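Local structure of putative amino acid binding protein (Streptococcus mutans, 4C0R) at residues 5-10 against 65-70; 10-15 against 46-51; 15-20 against 27-32; 56-61 against 193-198. The protein binds glutathione, probably outside the cell, and probably hands it to the cystine ABC importer TcyBC. One frame throughout, in Å; residues are numbered along the deposited sequence.

Contact 1 (5-10 against 65-70); sequences VTLATV and IGANNI. With GDS (oxidized glutathione disulfide), chain C.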
# COMPACT_ATOMS: atom_id res chain seq x y z
N VAL A 5 14.11 -10.21 -13.67
CA VAL A 5 13.80 -9.05 -12.82
C VAL A 5 13.00 -9.64 -11.68
O VAL A 5 11.99 -10.29 -11.93
CB VAL A 5 12.89 -8.01 -13.58
CG1 VAL A 5 12.22 -6.98 -12.62
CG2 VAL A 5 13.67 -7.31 -14.66
N THR A 6 13.38 -9.39 -10.42
CA THR A 6 12.57 -9.87 -9.30
C THR A 6 11.79 -8.71 -8.67
O THR A 6 12.35 -7.69 -8.28
CB THR A 6 13.41 -10.56 -8.25
OG1 THR A 6 14.06 -11.68 -8.88
CG2 THR A 6 12.57 -11.08 -7.12
N LEU A 7 10.47 -8.86 -8.69
CA LEU A 7 9.54 -7.95 -8.00
C LEU A 7 9.24 -8.52 -6.62
O LEU A 7 8.79 -9.66 -6.49
CB LEU A 7 8.27 -7.81 -8.87
CG LEU A 7 7.21 -6.87 -8.27
CD1 LEU A 7 6.29 -6.38 -9.38
CD2 LEU A 7 6.37 -7.49 -7.17
N ALA A 8 9.55 -7.73 -5.60
CA ALA A 8 9.31 -8.13 -4.21
C ALA A 8 8.04 -7.50 -3.66
O ALA A 8 7.74 -6.34 -3.91
CB ALA A 8 10.49 -7.75 -3.33
N THR A 9 7.25 -8.34 -2.95
CA THR A 9 6.01 -7.90 -2.37
C THR A 9 5.79 -8.57 -1.05
O THR A 9 6.43 -9.57 -0.80
CB THR A 9 4.86 -8.19 -3.35
OG1 THR A 9 3.66 -7.57 -2.91
CG2 THR A 9 4.63 -9.68 -3.50
N VAL A 10 4.88 -8.08 -0.22
CA VAL A 10 4.58 -8.77 1.04
C VAL A 10 3.46 -9.77 0.81
O VAL A 10 3.48 -10.88 1.36
CB VAL A 10 4.20 -7.81 2.16
CG1 VAL A 10 4.10 -8.56 3.46
CG2 VAL A 10 5.24 -6.67 2.31
N ILE A 65 12.31 -4.49 -8.25
CA ILE A 65 11.06 -3.74 -8.15
C ILE A 65 10.45 -4.09 -6.82
O ILE A 65 10.54 -5.23 -6.36
CB ILE A 65 10.04 -4.13 -9.26
CG1 ILE A 65 10.70 -4.13 -10.63
CG2 ILE A 65 8.89 -3.17 -9.21
CD1 ILE A 65 9.75 -4.55 -11.72
N GLY A 66 9.81 -3.12 -6.18
CA GLY A 66 9.01 -3.33 -4.98
C GLY A 66 7.59 -2.88 -5.27
O GLY A 66 7.38 -1.86 -5.92
N ALA A 67 6.62 -3.63 -4.79
CA ALA A 67 5.20 -3.31 -5.02
C ALA A 67 4.40 -3.88 -3.90
O ALA A 67 4.42 -5.08 -3.69
CB ALA A 67 4.73 -3.88 -6.29
N ASN A 68 3.74 -3.02 -3.16
CA ASN A 68 2.82 -3.40 -2.10
C ASN A 68 2.11 -2.14 -1.56
O ASN A 68 2.34 -1.73 -0.43
CB ASN A 68 3.58 -4.12 -0.95
CG ASN A 68 2.67 -5.02 -0.14
OD1 ASN A 68 2.69 -6.26 -0.27
ND2 ASN A 68 1.84 -4.41 0.67
N ASN A 69 1.25 -1.53 -2.34
CA ASN A 69 0.49 -0.34 -1.87
C ASN A 69 1.47 0.73 -1.30
O ASN A 69 1.20 1.34 -0.26
CB ASN A 69 -0.49 -0.79 -0.81
CG ASN A 69 -1.40 0.30 -0.26
OD1 ASN A 69 -1.96 1.11 -0.99
ND2 ASN A 69 -1.57 0.29 1.06
N ILE A 70 2.57 0.95 -2.01
CA ILE A 70 3.64 1.80 -1.49
C ILE A 70 3.47 3.26 -1.81
O ILE A 70 3.36 3.63 -2.96
CB ILE A 70 4.98 1.32 -2.04
CG1 ILE A 70 5.29 -0.09 -1.55
CG2 ILE A 70 6.16 2.24 -1.65
CD1 ILE A 70 6.50 -0.79 -2.29
CD1 GDS C . 5.21 -7.08 8.81
N2 GDS C . 3.75 -7.04 8.97
CA2 GDS C . 3.02 -7.54 7.86
C2 GDS C . 2.77 -9.01 7.76
O2 GDS C . 2.53 -9.53 6.65
CB2 GDS C . 2.48 -6.70 6.77
SG2 GDS C . 2.67 -4.96 7.05
N3 GDS C . 2.83 -9.79 8.97
CA3 GDS C . 2.69 -11.24 8.91
C3 GDS C . 4.11 -11.75 9.11
OE3 GDS C . 4.34 -12.81 9.78
OE4 GDS C . 5.11 -11.13 8.65
N4 GDS C . 0.71 -2.53 6.18
CA4 GDS C . -0.19 -2.67 7.30
C4 GDS C . 0.15 -1.68 8.37
OE5 GDS C . 0.81 -0.63 8.11
OE6 GDS C . -0.30 -1.92 9.52
C5 GDS C . 0.59 -3.44 5.09
O5 GDS C . -0.29 -4.30 5.11
CA5 GDS C . 1.64 -3.30 4.08
N5 GDS C . 2.10 -2.01 3.76
CB5 GDS C . 2.63 -4.41 4.07
SG5 GDS C . 3.74 -4.22 5.49
CA6 GDS C . 1.67 2.66 3.22
C6 GDS C . 3.16 2.83 3.02
OE7 GDS C . 3.92 2.72 4.02
OE8 GDS C . 3.64 3.04 1.88
N6 GDS C . 1.01 3.06 1.96
CB6 GDS C . 1.33 1.27 3.62
CG6 GDS C . 2.11 0.27 2.74
CD6 GDS C . 1.47 -1.08 2.93
O6 GDS C . 0.42 -1.46 2.38

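Contact 2 (10-15 against 46-51); sequences VGTTNP and YQKTEW. With CD (cadmium ion), chain H; GDS (oxidized glutathione disulfide), chain C.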
# COMPACT_ATOMS: atom_id res chain seq x y z
N VAL A 10 4.88 -8.08 -0.22
CA VAL A 10 4.58 -8.77 1.04
C VAL A 10 3.46 -9.77 0.81
O VAL A 10 3.48 -10.88 1.36
CB VAL A 10 4.20 -7.81 2.16
CG1 VAL A 10 4.10 -8.56 3.46
CG2 VAL A 10 5.24 -6.67 2.31
N GLY A 11 2.44 -9.43 0.02
CA GLY A 11 1.41 -10.38 -0.30
C GLY A 11 0.41 -10.60 0.83
O GLY A 11 -0.34 -11.60 0.81
N THR A 12 0.31 -9.62 1.75
CA THR A 12 -0.68 -9.66 2.82
C THR A 12 -1.53 -8.42 2.93
O THR A 12 -2.01 -8.04 4.02
CB THR A 12 -0.02 -9.91 4.18
OG1 THR A 12 0.87 -8.83 4.46
CG2 THR A 12 0.75 -11.27 4.12
N THR A 13 -1.74 -7.75 1.80
CA THR A 13 -2.46 -6.49 1.74
C THR A 13 -3.54 -6.52 0.65
O THR A 13 -3.39 -5.88 -0.40
CB THR A 13 -1.48 -5.32 1.55
OG1 THR A 13 -0.36 -5.45 2.47
CG2 THR A 13 -2.13 -3.97 1.77
N ASN A 14 -4.58 -7.26 0.92
CA ASN A 14 -5.68 -7.36 -0.02
C ASN A 14 -6.32 -5.99 -0.17
O ASN A 14 -6.55 -5.35 0.83
CB ASN A 14 -6.65 -8.39 0.57
CG ASN A 14 -7.91 -8.62 -0.19
OD1 ASN A 14 -8.13 -8.21 -1.32
ND2 ASN A 14 -8.83 -9.30 0.50
N PRO A 15 -6.59 -5.52 -1.41
CA PRO A 15 -6.52 -6.18 -2.71
C PRO A 15 -5.34 -5.79 -3.58
O PRO A 15 -5.33 -6.06 -4.75
CB PRO A 15 -7.78 -5.72 -3.37
CG PRO A 15 -7.89 -4.29 -2.91
CD PRO A 15 -7.41 -4.29 -1.49
N TYR A 46 7.93 -13.00 -9.33
CA TYR A 46 7.16 -12.33 -8.30
C TYR A 46 7.43 -13.06 -6.99
O TYR A 46 7.09 -14.25 -6.87
CB TYR A 46 5.67 -12.39 -8.69
CG TYR A 46 5.43 -11.71 -10.00
CD1 TYR A 46 5.58 -12.40 -11.20
CD2 TYR A 46 5.18 -10.34 -10.05
CE1 TYR A 46 5.43 -11.73 -12.43
CE2 TYR A 46 5.05 -9.66 -11.27
CZ TYR A 46 5.14 -10.36 -12.44
OH TYR A 46 5.07 -9.66 -13.64
N GLN A 47 8.04 -12.36 -6.02
CA GLN A 47 8.55 -12.99 -4.82
C GLN A 47 7.92 -12.39 -3.58
O GLN A 47 8.04 -11.18 -3.35
CB GLN A 47 10.03 -12.75 -4.75
CG GLN A 47 10.72 -13.38 -3.58
CD GLN A 47 10.51 -14.88 -3.51
OE1 GLN A 47 10.86 -15.59 -4.44
NE2 GLN A 47 9.87 -15.34 -2.45
N LYS A 48 7.33 -13.25 -2.75
CA LYS A 48 6.80 -12.82 -1.47
C LYS A 48 8.00 -12.75 -0.51
O LYS A 48 8.87 -13.65 -0.50
CB LYS A 48 5.77 -13.84 -0.99
CG LYS A 48 4.76 -13.34 -0.03
CD LYS A 48 3.75 -14.42 0.34
CE LYS A 48 2.95 -13.96 1.54
NZ LYS A 48 3.86 -14.03 2.72
N THR A 49 8.08 -11.70 0.27
CA THR A 49 9.15 -11.53 1.21
C THR A 49 8.65 -10.66 2.38
O THR A 49 7.51 -10.17 2.35
CB THR A 49 10.39 -10.98 0.53
OG1 THR A 49 11.53 -11.13 1.39
CG2 THR A 49 10.19 -9.52 0.18
N GLU A 50 9.46 -10.45 3.40
CA GLU A 50 9.04 -9.57 4.48
C GLU A 50 9.07 -8.12 4.02
O GLU A 50 9.88 -7.72 3.19
CB GLU A 50 10.01 -9.69 5.67
CG GLU A 50 10.06 -11.06 6.31
CD GLU A 50 8.97 -11.34 7.33
OE1 GLU A 50 8.07 -10.53 7.54
OE2 GLU A 50 9.04 -12.43 7.92
N TRP A 51 8.22 -7.30 4.64
CA TRP A 51 8.16 -5.89 4.31
C TRP A 51 9.53 -5.24 4.39
O TRP A 51 9.95 -4.56 3.48
CB TRP A 51 7.21 -5.24 5.31
CG TRP A 51 7.14 -3.74 5.34
CD1 TRP A 51 7.48 -2.96 6.39
CD2 TRP A 51 6.64 -2.86 4.32
NE1 TRP A 51 7.27 -1.64 6.10
CE2 TRP A 51 6.74 -1.54 4.83
CE3 TRP A 51 6.12 -3.05 3.05
CZ2 TRP A 51 6.34 -0.42 4.09
CZ3 TRP A 51 5.72 -1.94 2.31
CH2 TRP A 51 5.83 -0.64 2.86
CD CD H . 7.02 -12.32 8.99
CD1 GDS C . 5.21 -7.08 8.81
N2 GDS C . 3.75 -7.04 8.97
CA2 GDS C . 3.02 -7.54 7.86
C2 GDS C . 2.77 -9.01 7.76
O2 GDS C . 2.53 -9.53 6.65
CB2 GDS C . 2.48 -6.70 6.77
SG2 GDS C . 2.67 -4.96 7.05
N3 GDS C . 2.83 -9.79 8.97
CA3 GDS C . 2.69 -11.24 8.91
C3 GDS C . 4.11 -11.75 9.11
OE3 GDS C . 4.34 -12.81 9.78
OE4 GDS C . 5.11 -11.13 8.65
N4 GDS C . 0.71 -2.53 6.18
CA4 GDS C . -0.19 -2.67 7.30
C4 GDS C . 0.15 -1.68 8.37
OE5 GDS C . 0.81 -0.63 8.11
OE6 GDS C . -0.30 -1.92 9.52
C5 GDS C . 0.59 -3.44 5.09
O5 GDS C . -0.29 -4.30 5.11
CA5 GDS C . 1.64 -3.30 4.08
N5 GDS C . 2.10 -2.01 3.76
CB5 GDS C . 2.63 -4.41 4.07
SG5 GDS C . 3.74 -4.22 5.49
CA6 GDS C . 1.67 2.66 3.22
C6 GDS C . 3.16 2.83 3.02
OE7 GDS C . 3.92 2.72 4.02
OE8 GDS C . 3.64 3.04 1.88
N6 GDS C . 1.01 3.06 1.96
CB6 GDS C . 1.33 1.27 3.62
CG6 GDS C . 2.11 0.27 2.74
CD6 GDS C . 1.47 -1.08 2.93
O6 GDS C . 0.42 -1.46 2.38
O HOH W 1 5.66 -11.99 2.94

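Contact 3 (15-20 against 27-32); sequences PFSYEK and YDIEVA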
# COMPACT_ATOMS: atom_id res chain seq x y z
N PRO A 15 -6.59 -5.52 -1.41
CA PRO A 15 -6.52 -6.18 -2.71
C PRO A 15 -5.34 -5.79 -3.58
O PRO A 15 -5.33 -6.06 -4.75
CB PRO A 15 -7.78 -5.72 -3.37
CG PRO A 15 -7.89 -4.29 -2.91
CD PRO A 15 -7.41 -4.29 -1.49
N PHE A 16 -4.30 -5.19 -2.99
CA PHE A 16 -3.13 -4.79 -3.75
C PHE A 16 -2.19 -5.94 -4.02
O PHE A 16 -1.65 -6.07 -5.10
CB PHE A 16 -2.38 -3.59 -3.08
CG PHE A 16 -3.03 -2.26 -3.40
CD1 PHE A 16 -4.15 -1.83 -2.66
CD2 PHE A 16 -2.61 -1.49 -4.45
CE1 PHE A 16 -4.76 -0.70 -2.99
CE2 PHE A 16 -3.25 -0.35 -4.77
CZ PHE A 16 -4.31 0.05 -4.07
N SER A 17 -2.04 -6.76 -3.00
CA SER A 17 -1.07 -7.85 -3.06
C SER A 17 -1.49 -8.92 -2.06
O SER A 17 -1.51 -8.68 -0.86
CB SER A 17 0.35 -7.39 -2.83
OG SER A 17 1.24 -8.53 -2.87
N TYR A 18 -1.87 -10.08 -2.57
CA TYR A 18 -2.42 -11.17 -1.72
C TYR A 18 -2.39 -12.49 -2.49
O TYR A 18 -2.19 -12.52 -3.67
CB TYR A 18 -3.86 -10.87 -1.25
CG TYR A 18 -4.93 -10.81 -2.32
CD1 TYR A 18 -5.14 -9.64 -3.07
CD2 TYR A 18 -5.75 -11.89 -2.57
CE1 TYR A 18 -6.07 -9.59 -4.05
CE2 TYR A 18 -6.73 -11.82 -3.56
CZ TYR A 18 -6.88 -10.66 -4.28
OH TYR A 18 -7.85 -10.55 -5.26
N GLU A 19 -2.59 -13.60 -1.78
CA GLU A 19 -2.70 -14.87 -2.46
C GLU A 19 -4.13 -15.35 -2.57
O GLU A 19 -4.94 -15.19 -1.66
CB GLU A 19 -1.86 -15.93 -1.76
CG GLU A 19 -0.39 -15.72 -1.93
CD GLU A 19 0.44 -16.85 -1.29
OE1 GLU A 19 -0.17 -17.68 -0.59
OE2 GLU A 19 1.65 -16.82 -1.47
N LYS A 20 -4.39 -15.99 -3.70
CA LYS A 20 -5.63 -16.72 -3.95
C LYS A 20 -5.21 -18.13 -4.34
O LYS A 20 -4.41 -18.31 -5.27
CB LYS A 20 -6.45 -16.07 -5.07
CG LYS A 20 -7.67 -16.89 -5.51
N TYR A 27 -3.89 -5.98 -7.35
CA TYR A 27 -3.67 -4.91 -8.30
C TYR A 27 -2.18 -4.74 -8.59
O TYR A 27 -1.81 -4.59 -9.73
CB TYR A 27 -4.27 -3.62 -7.75
CG TYR A 27 -4.21 -2.45 -8.72
CD1 TYR A 27 -5.03 -2.38 -9.86
CD2 TYR A 27 -3.35 -1.39 -8.51
CE1 TYR A 27 -5.00 -1.27 -10.71
CE2 TYR A 27 -3.29 -0.31 -9.35
CZ TYR A 27 -4.10 -0.25 -10.47
OH TYR A 27 -4.11 0.84 -11.31
N ASP A 28 -1.33 -4.62 -7.57
CA ASP A 28 0.07 -4.35 -7.87
C ASP A 28 0.64 -5.46 -8.79
O ASP A 28 1.43 -5.20 -9.72
CB ASP A 28 0.92 -4.31 -6.61
CG ASP A 28 0.73 -3.08 -5.76
OD1 ASP A 28 0.56 -1.99 -6.34
OD2 ASP A 28 0.73 -3.22 -4.53
N ILE A 29 0.29 -6.70 -8.48
CA ILE A 29 0.82 -7.84 -9.18
C ILE A 29 0.29 -7.93 -10.59
O ILE A 29 1.05 -8.18 -11.55
CB ILE A 29 0.50 -9.14 -8.40
CG1 ILE A 29 1.06 -9.09 -6.97
CG2 ILE A 29 1.07 -10.32 -9.16
CD1 ILE A 29 2.53 -8.83 -6.88
N GLU A 30 -1.02 -7.72 -10.74
CA GLU A 30 -1.63 -7.87 -12.03
C GLU A 30 -1.28 -6.68 -12.94
O GLU A 30 -1.15 -6.85 -14.18
CB GLU A 30 -3.13 -8.05 -11.87
CG GLU A 30 -3.49 -9.27 -11.08
CD GLU A 30 -3.13 -10.61 -11.73
OE1 GLU A 30 -2.76 -10.68 -12.92
OE2 GLU A 30 -3.21 -11.66 -11.05
N VAL A 31 -1.12 -5.48 -12.38
CA VAL A 31 -0.57 -4.39 -13.15
C VAL A 31 0.83 -4.67 -13.65
O VAL A 31 1.13 -4.46 -14.81
CB VAL A 31 -0.64 -3.02 -12.41
CG1 VAL A 31 0.09 -1.96 -13.21
CG2 VAL A 31 -2.14 -2.62 -12.18
N ALA A 32 1.70 -5.15 -12.75
CA ALA A 32 3.03 -5.52 -13.17
C ALA A 32 2.99 -6.58 -14.30
O ALA A 32 3.70 -6.44 -15.29
CB ALA A 32 3.82 -6.02 -11.97

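Contact 4 (56-61 against 193-198); sequences SGLDSD and YFIFAQ. With CD (cadmium ion), chain U.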
# COMPACT_ATOMS: atom_id res chain seq x y z
N SER A 56 15.47 -3.73 1.98
CA SER A 56 16.90 -4.09 2.08
C SER A 56 17.36 -4.83 0.82
O SER A 56 18.51 -4.71 0.38
CB SER A 56 17.18 -4.88 3.35
OG SER A 56 16.49 -6.09 3.38
N GLY A 57 16.46 -5.57 0.19
CA GLY A 57 16.78 -6.24 -1.05
C GLY A 57 16.91 -5.31 -2.23
O GLY A 57 17.72 -5.53 -3.13
N LEU A 58 16.11 -4.24 -2.24
CA LEU A 58 16.29 -3.24 -3.25
C LEU A 58 17.63 -2.51 -3.04
O LEU A 58 18.30 -2.16 -4.01
CB LEU A 58 15.15 -2.21 -3.23
CG LEU A 58 13.77 -2.70 -3.69
CD1 LEU A 58 12.75 -1.63 -3.31
CD2 LEU A 58 13.76 -3.00 -5.19
N ASP A 59 18.01 -2.28 -1.79
CA ASP A 59 19.31 -1.64 -1.50
C ASP A 59 20.46 -2.48 -2.05
O ASP A 59 21.46 -1.94 -2.51
CB ASP A 59 19.55 -1.56 -0.00
CG ASP A 59 18.64 -0.56 0.70
OD1 ASP A 59 18.07 0.31 0.02
OD2 ASP A 59 18.52 -0.66 1.92
N SER A 60 20.35 -3.80 -1.96
CA SER A 60 21.46 -4.67 -2.36
C SER A 60 21.37 -5.18 -3.80
O SER A 60 22.21 -5.96 -4.28
CB SER A 60 21.52 -5.85 -1.42
OG SER A 60 20.40 -6.72 -1.57
N ASP A 61 20.33 -4.73 -4.50
CA ASP A 61 19.97 -5.27 -5.80
C ASP A 61 19.68 -6.77 -5.89
O ASP A 61 19.71 -7.34 -6.98
CB ASP A 61 20.95 -4.84 -6.91
CG ASP A 61 20.38 -3.70 -7.73
OD1 ASP A 61 19.49 -3.95 -8.67
OD2 ASP A 61 20.78 -2.57 -7.38
N TYR A 193 2.63 3.47 -5.81
CA TYR A 193 3.62 3.41 -6.89
C TYR A 193 4.37 2.11 -6.87
O TYR A 193 4.41 1.47 -5.81
CB TYR A 193 4.73 4.43 -6.57
CG TYR A 193 4.29 5.86 -6.47
CD1 TYR A 193 3.78 6.41 -5.28
CD2 TYR A 193 4.39 6.67 -7.57
CE1 TYR A 193 3.38 7.75 -5.21
CE2 TYR A 193 3.97 8.00 -7.52
CZ TYR A 193 3.50 8.54 -6.35
OH TYR A 193 3.12 9.87 -6.33
N PHE A 194 5.02 1.78 -7.96
CA PHE A 194 6.13 0.83 -7.95
C PHE A 194 7.38 1.57 -7.55
O PHE A 194 7.55 2.74 -7.90
CB PHE A 194 6.37 0.24 -9.32
CG PHE A 194 5.24 -0.64 -9.82
CD1 PHE A 194 4.99 -1.87 -9.22
CD2 PHE A 194 4.43 -0.23 -10.87
CE1 PHE A 194 3.96 -2.68 -9.68
CE2 PHE A 194 3.40 -1.07 -11.34
CZ PHE A 194 3.19 -2.27 -10.74
N ILE A 195 8.29 0.90 -6.84
CA ILE A 195 9.59 1.45 -6.60
C ILE A 195 10.66 0.53 -7.18
O ILE A 195 10.41 -0.63 -7.46
CB ILE A 195 9.87 1.72 -5.11
CG1 ILE A 195 9.75 0.44 -4.28
CG2 ILE A 195 9.00 2.83 -4.55
CD1 ILE A 195 10.18 0.64 -2.80
N PHE A 196 11.85 1.09 -7.40
CA PHE A 196 12.91 0.32 -8.04
C PHE A 196 14.23 0.55 -7.33
O PHE A 196 14.48 1.61 -6.77
CB PHE A 196 13.13 0.71 -9.50
CG PHE A 196 11.88 0.71 -10.33
CD1 PHE A 196 11.03 1.78 -10.32
CD2 PHE A 196 11.59 -0.36 -11.13
CE1 PHE A 196 9.87 1.80 -11.10
CE2 PHE A 196 10.43 -0.37 -11.90
CZ PHE A 196 9.57 0.73 -11.89
N ALA A 197 15.11 -0.43 -7.49
CA ALA A 197 16.50 -0.27 -7.05
C ALA A 197 17.05 0.91 -7.83
O ALA A 197 16.66 1.20 -8.97
CB ALA A 197 17.27 -1.56 -7.31
N GLN A 198 17.96 1.66 -7.18
CA GLN A 198 18.34 2.94 -7.72
C GLN A 198 19.07 2.87 -9.05
O GLN A 198 19.00 3.84 -9.85
CB GLN A 198 19.17 3.69 -6.65
CG GLN A 198 19.11 5.17 -6.83
CD GLN A 198 19.78 5.90 -5.69
OE1 GLN A 198 20.82 5.47 -5.19
NE2 GLN A 198 19.21 7.02 -5.30
CD CD U . 21.71 -3.82 -10.18
O HOH W 2 19.01 0.39 -4.77

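Contact 1 (5-10 against 65-70)
Strands 5-9 and 65-67 run parallel, their axes 27° apart, and pair through three backbone bonds in which Ile65 N gives to Thr6 O, Ala8 N to Ile65 O and Ala67 N to Ala8 O. On the face of the sheet that carries Leu7, Ile65 packs against Val5 and Leu7 of the adjacent strand: its CD1 lies 3.6 Å from Val5 CG1, while its CB and CG2 pack beside Leu7 CG and CD1. Branched and apolar residues suit this buried face, which helix 27-36 covers. Ala67 CB, small enough for the spot, meets Leu7 CD2 at 4.1 Å. Then polar side chains take over. With CG anti to its backbone N (chi1 -156°), Asn68 reaches back toward the end of strand 3-9, where its OD1 receives Val10 N at 2.8 Å from above the carbonyl plane. The same OD1 accepts from Gly11 N, and Asn68 ND2 is bonded to Thr13 OG1. Thr9 OG1 sits 2.7 Å from Ala67 O and is also bonded to Ser17 OG. The chain turns a corner at Asn68 and Asn69: Asn68 ties down residues 9-11, while Asn69 binds glutathione disulfide, ND2 giving to O6 at 3.0 Å and its backbone O accepting N6.

Contact 2 (10-15 against 46-51)
This is a partly buried contact of loops at the C-terminal ends of the parallel strands 3-9 and 42-48, where the chain leaving the first passes the end of the second and both border the glutathione disulfide pocket. Val10 carries it. Its CG2 branch reaches the edge of the Trp51 indole, near the ring plane, 3.8 Å from CE3, and also packs on Trp51 CA. Its backbone is engaged as well: the CA-H points at Thr49 O almost straight (171° at the hydrogen), and one water donates to both Val10 O and Thr49 O, bridging the two segments. The aliphatic part of Lys48 lies alongside, CG 3.1 Å from Val10 O, a close approach of carbon to carbonyl. Glycine suits position 11 twice over, since its phi is positive and a CB there would come tight against Lys48 CG.

Beyond Val10 the residues turn to the ligand. The Trp51 side chain, with CG anti to the backbone N (chi1 170°), sets one face against the disulfide, SG5 standing 3.2 Å above the ring plane and offset toward the rim. Thr12 OG1 donates to ligand O2 at 2.8 Å, and Thr13 OG1 donates to O5 at 2.9 Å; short hydroxyl side chains suit peptide carbonyls approached this closely. Glu50, bent at chi2, grips a cadmium ion with both carboxylate oxygens, OE2 at 2.3 Å, and ligand OE4 binds the same ion. Thr12 and Thr13 both face Ser17 in a classic beta bulge. Loops at strand ends that gather round a solute in this way are typical of the binding cleft of family 3 solute-binding proteins.

Contact 3 (15-20 against 27-32)
Phe16 meets the first turn of helix 27-36 with both its backbone and its ring. Its carbonyl oxygen accepts Asp28 N at 2.9 Å, in the carbonyl plane and on a lone pair, while one residue earlier Pro15 O takes Tyr27 N at 3.0 Å, also in plane. Two carbonyls thus receive amide hydrogens that the opening turn of a helix cannot bond within the helix. The Phe16 and Tyr27 side chains lie side by side and point the same way, with CE2 of Phe16 3.9 Å from CD2 of Tyr27 and the ring planes at 81°. The Asp28 carboxylate comes to the edge of the Phe16 ring, its OD1 near the ring plane and 3.7 Å from CD2, with the two planes 47° apart. Ser17 OG, hydrogen-bonded to Thr9 OG1, touches Ile29 CG1 more loosely.

A second shell fixes these groups. Asp28 CG stands anti to its carbonyl carbon (chi1 -73°), a setting from which OD2 accepts the backbone N of Asn69, a residue of the ligand pocket. Tyr27 OH is bonded to Thr86 O, and Val31 CG2 lies 3.4 Å above the centre of the Tyr27 ring. Leu228 of helix 219-228 touches the side chains of both Phe16 and Tyr27, and Ile165 that of Phe16. An acidic side chain suits the N-terminal turn of a helix, where the helix dipole would tend to stabilise its negative charge; here the buried carboxylate also ties that turn to the backbone of the binding site.

Contact 4 (56-61 against 193-198)
Leu58, Ala197 and Ile195 join the C-terminal end of helix 51-59, closed by a Schellman motif, to the central sheet at residues 195-197, on and just after strand 191-196. Leu58 lies on the last turn and directs its side chain at the other segment. Its CD1 meets Ile195 CD1 at 3.5 Å, tighter than usual for two methyls, and the two side chains cross at about a right angle. Ile195 brings CD1 there because its CG1 sits between backbone N and carbonyl carbon (chi1 59°). The other leucine branch, CD2, lies over the backbone between Phe196 and Ala197, 3.7 Å from Ala197 N. A branched, apolar residue serves this place well, since CD1 packs on the Ile195 side chain and CD2 on the backbone at Ala197.

Ala197 approaches from the other segment. Its single methyl touches Leu58 O at 3.5 Å, and being so small it lets the backbones come close: Leu58 CA and Ala197 CA are 4.8 Å apart. Asp61, which takes up the positive phi of the Schellman turn, adds its carboxylate to the alanine methyl, OD1 being 3.5 Å from Ala197 CB. That same oxygen is bound to a cadmium ion, which Asp199 also binds, so the metal links the turn after the helix to the chain beyond Gln198. Nearer the helix, a water donates to Leu58 O at 2.8 Å and accepts from Gln198 N at 2.9 Å.

All four contacts belong to one lobe and lie in or against its central sheet. Strand 3-9 lies between strands 42-48 and 65-71, and strand 191-196 pairs antiparallel with 65-71, so contacts 1, 2 and 4 share this sheet. Contact 3 is nested within the loop closed by contact 2, and that within the loop of contact 1; contact 4 alternates with contact 1 along the chain. Centres of contacts 1 and 2 are about 8 Å apart, those of 3 and 4 about 18 Å, where Phe194 packs against helix 27-36. Contacts 1 and 2 touch the ligand; contact 3 joins helix 27-36 to the chain entering strand 17-20 of a separate small sheet, and contact 4 joins helix 51-59 to strand 191-196.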